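Local atomic coordinates of citrate synthase (Metallosphaera sedula, PDB entry 6ABW), a protein that probably catalyses the condensation of oxaloacetate with acetyl-CoA and water to give citrate and CoA, a step of the tricarboxylic acid cycle. Residues L30-G35 against I39-G44; A139-A144 against A156-S161. All blocks are in the same frame, centred on the assembly; numbering follows the deposited sequence.

Both contacts are local, each closing a short excursion of the chain, and they share no element: their nearest atoms lie about 15 Å apart. Interaction 1 pairs two strands of a small antiparallel sheet in a mostly helical protein, and five main-chain hydrogen bonds hold it; one side of the hairpin is packed inward, the other meets the second subunit. Interaction 2 has no hydrogen bond between its segments. There a loop lays a proline and an isoleucine against helix 128-151 by van der Waals contact, in a largely buried place away from the annotated sites. In interaction 1 the side chains of Ile33 and His270, a predicted active-site residue, lie about 6 Å apart.

Interaction 1. Residues L30-G35 against I39-G44; sequences LTYIDG and ILRYGG
Tyr32 lays the CD2-CE2 side of its ring over one face of the Arg41 guanidinium, CE2 3.6 Å from Arg41 NH2, with the two planes 20° apart. This pair lies on one side of a beta hairpin whose strands, 31-34 and 39-42, run antiparallel. With CG anti to the backbone N (chi1 172°), the Tyr32 ring extends beside the arginine chain, which is extended from CG to NE; Ile39 CG2 sits at the ring's edge. Tyr375 of the second subunit meets the Tyr32 ring and its Lys380 packs on Arg41, so this side of the hairpin belongs to the dimer contact.

Tyr32 and Arg41 form a hydrogen-bonded pair, N to O in both directions, and so do Asp34 and Ile39. The Asp34 carboxylate, whose OD2 bonds to Asn37 ND2, reaches Ile39 CD1 at 3.8 Å from OD2. On the other side, Leu40 CD1 touches two side chains of the other strand, 3.7 Å from Thr31 CG2 and 3.9 Å from Ile33 CG1. Thr31 OG1 lies 3.8 Å from Tyr42 CD1 but bonds to Asp194 OD2, while Tyr42 OH bonds to the main chain of Ile190 and Asp194; both side chains tie the hairpin to residues 190-194.

At the open end of the ladder Gly43, with positive phi, turns the chain, and Gly43 N hydrogen-bonds to Leu30 O at 2.8 Å, from 39° out of the carbonyl plane.

Interaction 2. Residues A139-A144 against A156-S161; sequences ASTVVA and AIPEPS
Ile157 reaches the helix with the far end of its side chain: CD1 lies 3.9 Å from Thr141 CG2. Its CB starts away from the helix, but with CG1 beside the backbone N, a chi2 of -62° bends CD1 back toward the helix, and the two side chains meet at a slant.

Pro158 follows and sets its ring against the helix. CD approaches Thr141 OG1 to 3.3 Å, while CG lies 3.7 Å from Ser140 OG, so the two hydroxyls border the CG-CD edge of the pyrrolidine. Thr141 OG1 is hydrogen-bonded to Tyr85 O, and Pro158 also packs on Tyr85.

From Glu159 the chain moves away from helix 128-151, and Glu159 O and Ser161 OG both bond to Ser167 OG at the start of the next helix. The loop thus runs from one flank of helix 128-151 to helix 164-173, whose Phe164 and Phe168 pack on Ser140, while helices 104-119 and 342-365 cover other parts of segment 139-144.

Interaction 1. Residues L30-G35 against I39-G44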
# COMPACT_ATOMS: atom_id res chain seq x y z
N LEU A 30 12.63 -13.77 13.75
CA LEU A 30 13.55 -13.05 12.90
C LEU A 30 14.55 -12.21 13.68
O LEU A 30 15.77 -12.33 13.44
CB LEU A 30 12.78 -12.13 11.93
CG LEU A 30 11.90 -12.85 10.87
CD1 LEU A 30 11.03 -11.82 10.10
CD2 LEU A 30 12.73 -13.70 9.92
N THR A 31 14.04 -11.34 14.54
CA THR A 31 14.84 -10.25 15.07
C THR A 31 14.58 -10.14 16.56
O THR A 31 13.40 -10.10 16.98
CB THR A 31 14.47 -8.90 14.38
OG1 THR A 31 14.61 -9.08 12.97
CG2 THR A 31 15.35 -7.88 14.74
N TYR A 32 15.67 -10.18 17.31
CA TYR A 32 15.64 -9.98 18.78
C TYR A 32 16.31 -8.65 19.12
O TYR A 32 17.40 -8.36 18.65
CB TYR A 32 16.39 -11.14 19.45
CG TYR A 32 16.59 -10.95 20.93
CD1 TYR A 32 15.52 -11.10 21.80
CD2 TYR A 32 17.85 -10.62 21.44
CE1 TYR A 32 15.68 -10.88 23.15
CE2 TYR A 32 18.03 -10.44 22.83
CZ TYR A 32 16.93 -10.61 23.65
OH TYR A 32 17.01 -10.41 25.01
N ILE A 33 15.68 -7.86 19.97
CA ILE A 33 16.22 -6.58 20.40
C ILE A 33 16.20 -6.52 21.91
O ILE A 33 15.16 -6.83 22.49
CB ILE A 33 15.40 -5.38 19.84
CG1 ILE A 33 15.41 -5.41 18.33
CG2 ILE A 33 16.02 -4.08 20.29
CD1 ILE A 33 14.32 -4.59 17.70
N ASP A 34 17.35 -6.20 22.51
CA ASP A 34 17.42 -5.90 23.95
C ASP A 34 17.79 -4.44 24.09
O ASP A 34 18.91 -4.05 23.91
CB ASP A 34 18.42 -6.85 24.64
CG ASP A 34 18.61 -6.54 26.17
OD1 ASP A 34 18.03 -5.58 26.72
OD2 ASP A 34 19.41 -7.27 26.80
N GLY A 35 16.79 -3.60 24.34
CA GLY A 35 17.03 -2.17 24.45
C GLY A 35 17.91 -1.72 25.62
O GLY A 35 18.62 -0.71 25.53
N ILE A 39 21.50 -4.78 22.28
CA ILE A 39 21.72 -6.04 21.56
C ILE A 39 20.71 -6.17 20.45
O ILE A 39 19.53 -5.93 20.67
CB ILE A 39 21.58 -7.26 22.48
CG1 ILE A 39 22.59 -7.18 23.65
CG2 ILE A 39 21.71 -8.58 21.68
CD1 ILE A 39 22.36 -8.25 24.69
N LEU A 40 21.22 -6.51 19.27
CA LEU A 40 20.40 -6.77 18.10
C LEU A 40 20.90 -8.09 17.50
O LEU A 40 22.10 -8.24 17.20
CB LEU A 40 20.57 -5.62 17.09
CG LEU A 40 19.82 -5.91 15.81
CD1 LEU A 40 18.35 -6.10 15.94
CD2 LEU A 40 20.16 -4.80 14.81
N ARG A 41 19.99 -9.04 17.36
CA ARG A 41 20.28 -10.33 16.71
C ARG A 41 19.28 -10.63 15.63
O ARG A 41 18.14 -10.33 15.78
CB ARG A 41 20.23 -11.51 17.68
CG ARG A 41 21.25 -11.35 18.79
CD ARG A 41 21.15 -12.50 19.73
NE ARG A 41 21.93 -12.16 20.91
CZ ARG A 41 21.56 -12.44 22.15
NH1 ARG A 41 22.39 -12.06 23.13
NH2 ARG A 41 20.45 -13.12 22.43
N TYR A 42 19.75 -11.23 14.54
CA TYR A 42 18.90 -11.81 13.51
C TYR A 42 19.03 -13.36 13.69
O TYR A 42 20.12 -13.88 13.50
CB TYR A 42 19.34 -11.46 12.12
CG TYR A 42 19.22 -9.98 11.69
CD1 TYR A 42 18.36 -9.08 12.33
CD2 TYR A 42 20.04 -9.50 10.71
CE1 TYR A 42 18.28 -7.73 11.93
CE2 TYR A 42 20.00 -8.17 10.29
CZ TYR A 42 19.13 -7.27 10.90
OH TYR A 42 19.07 -5.96 10.44
N GLY A 43 17.91 -14.02 13.99
CA GLY A 43 17.88 -15.47 14.04
C GLY A 43 18.92 -16.04 15.05
O GLY A 43 19.53 -17.08 14.80
N GLY A 44 19.19 -15.27 16.08
CA GLY A 44 20.13 -15.62 17.17
C GLY A 44 21.56 -15.16 16.98
O GLY A 44 22.39 -15.26 17.93

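Interaction 2. Residues A139-A144 against A156-S161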
# COMPACT_ATOMS: atom_id res chain seq x y z
N ALA A 139 14.44 -5.33 -6.35
CA ALA A 139 14.61 -4.10 -5.55
C ALA A 139 15.91 -3.42 -5.89
O ALA A 139 15.94 -2.20 -6.01
CB ALA A 139 14.48 -4.37 -4.06
N SER A 140 16.96 -4.21 -6.10
CA SER A 140 18.25 -3.67 -6.56
C SER A 140 18.11 -2.96 -7.91
O SER A 140 18.54 -1.80 -8.08
CB SER A 140 19.29 -4.83 -6.63
OG SER A 140 20.50 -4.34 -7.09
N THR A 141 17.47 -3.63 -8.86
CA THR A 141 17.25 -3.03 -10.17
C THR A 141 16.46 -1.73 -10.12
O THR A 141 16.82 -0.75 -10.73
CB THR A 141 16.54 -4.05 -11.03
OG1 THR A 141 17.35 -5.25 -11.10
CG2 THR A 141 16.32 -3.51 -12.46
N VAL A 142 15.38 -1.75 -9.34
CA VAL A 142 14.55 -0.56 -9.13
C VAL A 142 15.29 0.58 -8.49
O VAL A 142 15.27 1.69 -9.03
CB VAL A 142 13.30 -0.93 -8.32
CG1 VAL A 142 12.54 0.32 -7.88
CG2 VAL A 142 12.42 -1.83 -9.22
N VAL A 143 16.04 0.34 -7.41
CA VAL A 143 16.67 1.44 -6.71
C VAL A 143 17.80 2.09 -7.56
O VAL A 143 17.90 3.31 -7.68
CB VAL A 143 17.12 1.01 -5.32
CG1 VAL A 143 17.85 2.15 -4.66
CG2 VAL A 143 15.91 0.66 -4.45
N ALA A 144 18.53 1.25 -8.27
CA ALA A 144 19.62 1.72 -9.11
C ALA A 144 19.04 2.62 -10.22
O ALA A 144 19.59 3.68 -10.52
CB ALA A 144 20.37 0.50 -9.69
N ALA A 156 20.38 1.15 -16.30
CA ALA A 156 21.35 0.05 -16.18
C ALA A 156 20.75 -1.05 -15.34
O ALA A 156 20.31 -0.78 -14.21
CB ALA A 156 22.62 0.52 -15.49
N ILE A 157 20.87 -2.27 -15.79
CA ILE A 157 20.39 -3.46 -15.04
C ILE A 157 21.55 -4.10 -14.34
O ILE A 157 22.61 -4.37 -14.98
CB ILE A 157 19.76 -4.48 -16.03
CG1 ILE A 157 18.71 -3.80 -16.94
CG2 ILE A 157 19.18 -5.71 -15.28
CD1 ILE A 157 17.52 -3.20 -16.20
N PRO A 158 21.41 -4.39 -13.02
CA PRO A 158 22.48 -5.17 -12.37
C PRO A 158 22.81 -6.47 -13.07
O PRO A 158 21.92 -7.16 -13.59
CB PRO A 158 21.97 -5.41 -11.00
CG PRO A 158 20.89 -4.30 -10.77
CD PRO A 158 20.28 -4.15 -12.12
N GLU A 159 24.08 -6.78 -13.08
CA GLU A 159 24.59 -8.02 -13.68
C GLU A 159 25.32 -8.82 -12.66
O GLU A 159 25.83 -8.26 -11.66
CB GLU A 159 25.54 -7.69 -14.80
CG GLU A 159 24.87 -6.79 -15.77
CD GLU A 159 25.60 -6.67 -17.07
OE1 GLU A 159 26.84 -6.44 -17.06
OE2 GLU A 159 24.91 -6.78 -18.08
N PRO A 160 25.43 -10.14 -12.89
CA PRO A 160 26.18 -10.99 -11.99
C PRO A 160 27.56 -10.46 -11.67
O PRO A 160 28.21 -9.82 -12.49
CB PRO A 160 26.29 -12.29 -12.77
CG PRO A 160 25.14 -12.26 -13.68
CD PRO A 160 25.14 -10.85 -14.15
N SER A 161 27.98 -10.67 -10.43
CA SER A 161 29.32 -10.26 -9.97
C SER A 161 29.60 -11.08 -8.77
O SER A 161 28.82 -11.97 -8.39
CB SER A 161 29.45 -8.73 -9.69
OG SER A 161 28.88 -8.35 -8.42